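Local structure of fructosamine deglycase FrlB (Bacillus subtilis, 3EUA) at residues Y209-S212 with I213-M217; T255-L258 with E259-A262; R321-M324 with W325-Y329. The protein catalyses the conversion of a range of fructosamine 6-phosphates to glucose 6-phosphate and a free amino acid. All blocks are in the same frame, centred on the assembly; numbering follows the deposited sequence.

Interaction 1: residues Y209-S212 with I213-M217; sequences YSYS and ICILM
Ile215 packs over one face of the Tyr211 ring, its CB 4.0 Å from the ring centroid and displaced toward the rim. The CG1 branch of Ile215 extends this cover to Tyr211 CD1 at 3.7 Å. Further round the same ring, CD1 of Leu216 approaches Tyr211 CD2 obliquely at 3.8 Å, so two consecutive aliphatic residues of the next turn hold the ring. Tyr306 and Ala307 of helix 288-313 also touch Tyr211; this side is buried and densely packed. Ser212, also buried, has its OG hydrogen-bonded to the hydroxyls of Thr198 and Ser224.

A second close packing, partly exposed, lies at the second subunit. Because Ile213 sets CG1 between its backbone N and carbonyl carbon (chi1 65°), that branch stands over the centre of the Tyr209 ring. Ile213 CD1 reaches Tyr209 CE2 at 3.5 Å, while the Tyr209 hydroxyl is bonded to Glu231 of the second subunit. Looser is the pair Ser210 OG and Cys214 SG, which merely lie 3.9 Å apart.

The backbone bonding changes along the contact: Ile213 N binds Tyr209 O at 2.8 Å, four residues back, whereas Leu216 N binds Tyr211 O at 2.9 Å and Met217 N binds Ser212 O, each five back. That shift defines a pi-type turn within helix 205-220, the helix of a beta-alpha-beta unit in the second SIS domain.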
loop_
_atom_site.group_PDB
_atom_site.type_symbol
_atom_site.label_atom_id
_atom_site.label_comp_id
_atom_site.label_asym_id
_atom_site.label_seq_id
_atom_site.Cartn_x
_atom_site.Cartn_y
_atom_site.Cartn_z
ATOM N N TYR A 209 3.334 9.256 1.738
ATOM C CA TYR A 209 3.589 8.201 2.735
ATOM C C TYR A 209 4.839 8.517 3.549
ATOM O O TYR A 209 4.828 8.459 4.800
ATOM C CB TYR A 209 3.666 6.838 2.036
ATOM C CG TYR A 209 4.048 5.670 2.938
ATOM C CD1 TYR A 209 3.149 5.170 3.904
ATOM C CD2 TYR A 209 5.250 5.032 2.796
ATOM C CE1 TYR A 209 3.488 4.097 4.703
ATOM C CE2 TYR A 209 5.607 3.952 3.617
ATOM C CZ TYR A 209 4.718 3.483 4.550
ATOM O OH TYR A 209 5.083 2.419 5.383
ATOM N N SER A 210 5.927 8.860 2.860
ATOM C CA SER A 210 7.181 9.182 3.549
ATOM C C SER A 210 6.986 10.383 4.454
ATOM O O SER A 210 7.453 10.427 5.587
ATOM C CB SER A 210 8.272 9.494 2.519
ATOM O OG SER A 210 9.520 9.526 3.181
ATOM N N TYR A 211 6.288 11.396 3.974
ATOM C CA TYR A 211 6.110 12.585 4.836
ATOM C C TYR A 211 5.373 12.193 6.084
ATOM O O TYR A 211 5.680 12.684 7.179
ATOM C CB TYR A 211 5.350 13.697 4.151
ATOM C CG TYR A 211 5.691 15.064 4.689
ATOM C CD1 TYR A 211 6.867 15.666 4.335
ATOM C CD2 TYR A 211 4.840 15.746 5.511
ATOM C CE1 TYR A 211 7.220 16.905 4.816
ATOM C CE2 TYR A 211 5.171 17.023 5.986
ATOM C CZ TYR A 211 6.365 17.587 5.615
ATOM O OH TYR A 211 6.735 18.818 6.073
ATOM N N SER A 212 4.375 11.329 5.937
ATOM C CA SER A 212 3.590 10.880 7.091
ATOM C C SER A 212 4.383 10.044 8.082
ATOM O O SER A 212 4.452 10.373 9.285
ATOM C CB SER A 212 2.351 10.065 6.659
ATOM O OG SER A 212 1.363 10.897 6.035
ATOM N N ILE A 213 5.010 8.994 7.586
ATOM C CA ILE A 213 5.688 8.068 8.493
ATOM C C ILE A 213 7.077 8.499 8.988
ATOM O O ILE A 213 7.425 8.203 10.121
ATOM C CB ILE A 213 5.725 6.622 7.937
ATOM C CG1 ILE A 213 6.561 6.538 6.661
ATOM C CG2 ILE A 213 4.276 6.082 7.768
ATOM C CD1 ILE A 213 7.241 5.194 6.495
ATOM N N CYS A 214 7.806 9.230 8.148
ATOM C CA CYS A 214 9.150 9.724 8.436
ATOM C C CYS A 214 9.182 11.142 8.996
ATOM O O CYS A 214 9.575 11.344 10.115
ATOM C CB CYS A 214 10.002 9.637 7.186
ATOM S SG CYS A 214 10.189 7.920 6.636
ATOM N N ILE A 215 8.724 12.128 8.252
ATOM C CA ILE A 215 8.820 13.473 8.767
ATOM C C ILE A 215 7.905 13.697 9.965
ATOM O O ILE A 215 8.367 14.097 11.058
ATOM C CB ILE A 215 8.516 14.547 7.694
ATOM C CG1 ILE A 215 9.532 14.484 6.535
ATOM C CG2 ILE A 215 8.454 15.928 8.364
ATOM C CD1 ILE A 215 10.972 14.926 6.876
ATOM N N LEU A 216 6.632 13.373 9.799
ATOM C CA LEU A 216 5.679 13.657 10.858
ATOM C C LEU A 216 5.756 12.742 12.071
ATOM O O LEU A 216 6.015 13.212 13.163
ATOM C CB LEU A 216 4.256 13.746 10.266
ATOM C CG LEU A 216 4.102 14.919 9.256
ATOM C CD1 LEU A 216 2.739 14.878 8.590
ATOM C CD2 LEU A 216 4.335 16.315 9.889
HETATM N N MSE A 217 5.544 11.451 11.871
HETATM C CA MSE A 217 5.562 10.476 12.950
HETATM C C MSE A 217 6.962 10.317 13.547
HETATM O O MSE A 217 7.204 10.698 14.698
HETATM C CB MSE A 217 4.998 9.126 12.461
HETATM C CG MSE A 217 3.531 9.201 12.019
HETATM SE SE MSE A 217 2.798 7.550 11.378
HETATM C CE MSE A 217 2.625 6.627 13.202
#

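Interaction 2: residues T255-L258 with E259-A262; sequences TRPL and EERA
Arg256 and Glu260 form a salt bridge one helical turn apart, with Arg256 NE donating to Glu260 OE2 at 2.8 Å. The bond is bent, with an angle of 138° at the hydrogen, and NE meets the oxygen from above the carboxylate plane. The guanidinium and carboxylate planes stand 78° apart, which excludes a flat, two-pronged pairing. Arg256 reaches across because its chain is extended from CG to NE, with CG trans to the backbone N (chi1 -180°); on the way, its CD passes 3.6 Å from Glu260 OE2.

Behind the side chains, Glu260 N binds Arg256 O at 2.8 Å, fixing the spacing of the two residues. Arg261 N binds Pro257 O at 3.0 Å, and Ala262 N repeats the step to Leu258 O at 3.1 Å.

Farther out, the guanidinium serves two carboxylates, Glu260 through NE and Asp277 through NH1, with Gly251 O as a third acceptor, and is probably restrained from turning. Glu259 is pinned differently: OE1 accepts from Gly251 N and OE2 from Ser201 N, which ties this part of helix 256-269 to loops beside strands 246-250 and 197-200. Arg261 pairs with Glu89 and the terminal carboxylate of Tyr329, both of the second subunit. An ion pair spaced i to i+4 thus lies near the N-terminal end of helix 256-269, within a beta-alpha-beta unit of the second SIS domain.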
loop_
_atom_site.group_PDB
_atom_site.type_symbol
_atom_site.label_atom_id
_atom_site.label_comp_id
_atom_site.label_asym_id
_atom_site.label_seq_id
_atom_site.Cartn_x
_atom_site.Cartn_y
_atom_site.Cartn_z
ATOM N N THR A 255 -2.687 10.252 -12.927
ATOM C CA THR A 255 -3.628 10.193 -11.826
ATOM C C THR A 255 -3.947 11.544 -11.214
ATOM O O THR A 255 -4.740 11.608 -10.283
ATOM C CB THR A 255 -3.131 9.218 -10.714
ATOM O OG1 THR A 255 -2.114 9.828 -9.901
ATOM C CG2 THR A 255 -2.602 7.924 -11.317
ATOM N N ARG A 256 -3.387 12.624 -11.747
ATOM C CA ARG A 256 -3.684 13.951 -11.238
ATOM C C ARG A 256 -5.212 14.223 -11.078
ATOM O O ARG A 256 -5.611 14.887 -10.111
ATOM C CB ARG A 256 -3.059 15.003 -12.127
ATOM C CG ARG A 256 -3.315 16.419 -11.665
ATOM C CD ARG A 256 -2.819 17.362 -12.688
ATOM N NE ARG A 256 -3.182 18.720 -12.337
ATOM C CZ ARG A 256 -2.506 19.495 -11.505
ATOM N NH1 ARG A 256 -1.369 19.094 -10.918
ATOM N NH2 ARG A 256 -2.963 20.718 -11.294
ATOM N N PRO A 257 -6.073 13.746 -12.024
ATOM C CA PRO A 257 -7.510 13.963 -11.776
ATOM C C PRO A 257 -8.007 13.469 -10.408
ATOM O O PRO A 257 -8.944 14.060 -9.855
ATOM C CB PRO A 257 -8.171 13.160 -12.891
ATOM C CG PRO A 257 -7.142 13.164 -14.008
ATOM C CD PRO A 257 -5.848 13.051 -13.314
ATOM N N LEU A 258 -7.415 12.387 -9.884
ATOM C CA LEU A 258 -7.793 11.880 -8.558
ATOM C C LEU A 258 -7.483 12.929 -7.501
ATOM O O LEU A 258 -8.303 13.171 -6.626
ATOM C CB LEU A 258 -7.045 10.579 -8.190
ATOM C CG LEU A 258 -7.458 9.244 -8.831
ATOM C CD1 LEU A 258 -7.486 9.306 -10.369
ATOM C CD2 LEU A 258 -6.559 8.076 -8.280
ATOM N N GLU A 259 -6.307 13.555 -7.631
ATOM C CA GLU A 259 -5.815 14.578 -6.710
ATOM C C GLU A 259 -6.679 15.846 -6.813
ATOM O O GLU A 259 -7.071 16.445 -5.822
ATOM C CB GLU A 259 -4.320 14.824 -7.018
ATOM C CG GLU A 259 -3.455 13.543 -6.770
ATOM C CD GLU A 259 -2.000 13.593 -7.251
ATOM O OE1 GLU A 259 -1.708 14.139 -8.366
ATOM O OE2 GLU A 259 -1.146 13.003 -6.520
ATOM N N GLU A 260 -7.004 16.228 -8.033
ATOM C CA GLU A 260 -7.862 17.385 -8.284
ATOM C C GLU A 260 -9.248 17.221 -7.655
ATOM O O GLU A 260 -9.777 18.146 -7.063
ATOM C CB GLU A 260 -8.008 17.593 -9.801
ATOM C CG GLU A 260 -6.685 17.973 -10.501
ATOM C CD GLU A 260 -6.791 18.128 -12.035
ATOM O OE1 GLU A 260 -7.592 17.438 -12.706
ATOM O OE2 GLU A 260 -6.015 18.923 -12.568
ATOM N N ARG A 261 -9.822 16.025 -7.771
ATOM C CA ARG A 261 -11.143 15.770 -7.217
ATOM C C ARG A 261 -11.096 15.867 -5.689
ATOM O O ARG A 261 -11.978 16.481 -5.069
ATOM C CB ARG A 261 -11.658 14.402 -7.686
ATOM C CG ARG A 261 -13.042 14.063 -7.257
ATOM C CD ARG A 261 -13.311 12.618 -7.472
ATOM N NE ARG A 261 -14.669 12.263 -7.054
ATOM C CZ ARG A 261 -15.093 11.007 -6.913
ATOM N NH1 ARG A 261 -14.286 9.983 -7.160
ATOM N NH2 ARG A 261 -16.327 10.763 -6.500
ATOM N N ALA A 262 -10.064 15.280 -5.101
ATOM C CA ALA A 262 -9.838 15.284 -3.642
ATOM C C ALA A 262 -9.672 16.710 -3.111
ATOM O O ALA A 262 -10.251 17.076 -2.090
ATOM C CB ALA A 262 -8.625 14.432 -3.330
#

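Interaction 3: residues R321-M324 with W325-Y329; sequences RRYM and WKVEY
Arg321 turns back at its second torsion (chi2 -66°), and this bend carries its guanidinium to the indole of Trp325. Met324 starts with CG opposite its backbone N (chi1 -171°), running beside the same indole. Trp325 CZ3 lies over the centre of the guanidinium face, 3.9 Å from Arg321 CZ, with the two planes inclined by 36°. Arg321 CG touches Trp325 CZ3 obliquely at 3.5 Å. On the same side of the indole, Met324 CG sits above the five-membered ring, 3.8 Å from its centroid. The selenomethionine selenium covers the six-membered ring, 3.9 Å from its centroid, as a Met-aromatic contact.

Lys326 NZ donates to Arg321 O at 2.8 Å, and water 1 joins the same NZ to Arg321 N. Tyr323 O accepts two backbone donors, Val327 N at 3.0 Å and Lys326 N at 2.9 Å, closing the turn. Arg321 is also held by a salt bridge to Glu218 and by Leu318 O. With Arg321 replaced by an alanine, Glu218 would probably lose its ionic mate and a gap open beside Trp325 CZ3, leaving mainly Met324 to hold the indole on that side.

Glu238 and Ile240 of the second subunit bind the backbone N of Tyr323 and Met324 and the Tyr323 hydroxyl. A cationic face against an aromatic ring and an ammonium on a carbonyl are consistent with a tail ordered by polar bonds and aromatic packing alike.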
loop_
_atom_site.group_PDB
_atom_site.type_symbol
_atom_site.label_atom_id
_atom_site.label_comp_id
_atom_site.label_asym_id
_atom_site.label_seq_id
_atom_site.Cartn_x
_atom_site.Cartn_y
_atom_site.Cartn_z
ATOM N N ARG A 321 15.138 11.353 18.359
ATOM C CA ARG A 321 14.493 10.057 18.452
ATOM C C ARG A 321 14.440 9.648 19.907
ATOM O O ARG A 321 15.296 10.064 20.718
ATOM C CB ARG A 321 15.284 8.968 17.718
ATOM C CG ARG A 321 15.444 9.143 16.205
ATOM C CD ARG A 321 14.135 9.052 15.401
ATOM N NE ARG A 321 14.468 9.037 13.963
ATOM C CZ ARG A 321 14.825 10.090 13.234
ATOM N NH1 ARG A 321 14.897 11.312 13.756
ATOM N NH2 ARG A 321 15.129 9.940 11.947
ATOM N N ARG A 322 13.451 8.838 20.254
ATOM C CA ARG A 322 13.354 8.290 21.584
ATOM C C ARG A 322 13.573 6.800 21.552
ATOM O O ARG A 322 13.943 6.245 22.550
ATOM C CB ARG A 322 12.038 8.633 22.241
ATOM C CG ARG A 322 10.801 8.302 21.500
ATOM C CD ARG A 322 9.648 8.765 22.337
ATOM N NE ARG A 322 8.411 8.829 21.587
ATOM C CZ ARG A 322 7.340 9.486 22.022
ATOM N NH1 ARG A 322 7.363 10.137 23.183
ATOM N NH2 ARG A 322 6.247 9.543 21.280
ATOM N N TYR A 323 13.410 6.171 20.382
ATOM C CA TYR A 323 13.568 4.716 20.269
ATOM C C TYR A 323 14.637 4.313 19.270
ATOM O O TYR A 323 15.545 3.535 19.620
ATOM C CB TYR A 323 12.234 4.039 19.906
ATOM C CG TYR A 323 11.062 4.462 20.787
ATOM C CD1 TYR A 323 11.190 4.501 22.169
ATOM C CD2 TYR A 323 9.813 4.762 20.241
ATOM C CE1 TYR A 323 10.132 4.862 22.987
ATOM C CE2 TYR A 323 8.737 5.136 21.072
ATOM C CZ TYR A 323 8.912 5.183 22.435
ATOM O OH TYR A 323 7.866 5.530 23.267
HETATM N N MSE A 324 14.545 4.834 18.051
HETATM C CA MSE A 324 15.511 4.488 17.025
HETATM C C MSE A 324 16.895 4.911 17.469
HETATM O O MSE A 324 17.122 6.040 17.980
HETATM C CB MSE A 324 15.172 5.141 15.697
HETATM C CG MSE A 324 16.013 4.660 14.519
HETATM SE SE MSE A 324 15.601 5.629 12.878
HETATM C CE MSE A 324 13.720 5.447 12.906
ATOM N N TRP A 325 17.798 3.953 17.283
ATOM C CA TRP A 325 19.203 4.077 17.668
ATOM C C TRP A 325 19.407 4.185 19.190
ATOM O O TRP A 325 20.548 4.358 19.648
ATOM C CB TRP A 325 19.898 5.294 17.011
ATOM C CG TRP A 325 19.735 5.446 15.519
ATOM C CD1 TRP A 325 20.099 4.554 14.567
ATOM C CD2 TRP A 325 19.246 6.604 14.811
ATOM N NE1 TRP A 325 19.817 5.049 13.318
ATOM C CE2 TRP A 325 19.293 6.309 13.446
ATOM C CE3 TRP A 325 18.742 7.846 15.212
ATOM C CZ2 TRP A 325 18.867 7.209 12.468
ATOM C CZ3 TRP A 325 18.316 8.753 14.226
ATOM C CH2 TRP A 325 18.381 8.424 12.880
ATOM N N LYS A 326 18.347 4.074 19.992
ATOM C CA LYS A 326 18.481 4.215 21.444
ATOM C C LYS A 326 18.061 3.037 22.274
ATOM O O LYS A 326 18.591 2.878 23.389
ATOM C CB LYS A 326 17.725 5.452 21.914
ATOM C CG LYS A 326 18.317 6.688 21.309
ATOM C CD LYS A 326 17.730 7.948 21.862
ATOM C CE LYS A 326 18.387 9.126 21.175
ATOM N NZ LYS A 326 17.899 10.386 21.753
ATOM N N VAL A 327 17.110 2.242 21.796
ATOM C CA VAL A 327 16.660 1.071 22.519
ATOM C C VAL A 327 16.712 -0.139 21.600
ATOM O O VAL A 327 16.880 -0.013 20.382
ATOM C CB VAL A 327 15.242 1.250 23.068
ATOM C CG1 VAL A 327 15.183 2.483 23.977
ATOM C CG2 VAL A 327 14.222 1.355 21.925
ATOM N N GLU A 328 16.556 -1.303 22.216
ATOM C CA GLU A 328 16.607 -2.579 21.539
ATOM C C GLU A 328 15.190 -2.919 21.070
ATOM O O GLU A 328 14.230 -2.750 21.834
ATOM C CB GLU A 328 17.113 -3.615 22.556
ATOM C CG GLU A 328 17.955 -4.742 21.982
ATOM C CD GLU A 328 19.361 -4.294 21.654
ATOM O OE1 GLU A 328 20.091 -3.888 22.587
ATOM O OE2 GLU A 328 19.750 -4.386 20.468
ATOM N N TYR A 329 15.037 -3.389 19.828
ATOM C CA TYR A 329 13.699 -3.738 19.309
ATOM C C TYR A 329 13.739 -4.644 18.097
ATOM O O TYR A 329 14.746 -4.668 17.391
ATOM C CB TYR A 329 12.898 -2.488 18.952
ATOM C CG TYR A 329 13.582 -1.559 17.967
ATOM C CD1 TYR A 329 13.493 -1.764 16.592
ATOM C CD2 TYR A 329 14.295 -0.462 18.424
ATOM C CE1 TYR A 329 14.107 -0.909 15.711
ATOM C CE2 TYR A 329 14.917 0.402 17.557
ATOM C CZ TYR A 329 14.816 0.186 16.195
ATOM O OH TYR A 329 15.468 1.068 15.349
ATOM O OXT TYR A 329 12.742 -5.309 17.817
HETATM O O HOH W 1 17.724 12.332 19.796
#

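In the fold
Within one subunit, interactions 1 and 2 lie on two different helices of the second SIS domain, their centres about 21 Å apart and their nearest atoms about 10 Å. Interaction 3 belongs to the tail after helix 288-313; its centre is about 17 Å from that of interaction 1, with about 6 Å between nearest atoms. Glu218, just beyond 213-217 on helix 205-220, spans that gap by its salt bridge to Arg321. Interactions 2 and 3 are about 38 Å apart between centres, yet meet across the interface between the two subunits: the Tyr329 carboxylate of one binds Arg261 of the other. In interaction 1, Tyr209 bonds Glu231 of the second subunit. All three thus touch the second subunit; none includes a bound ligand.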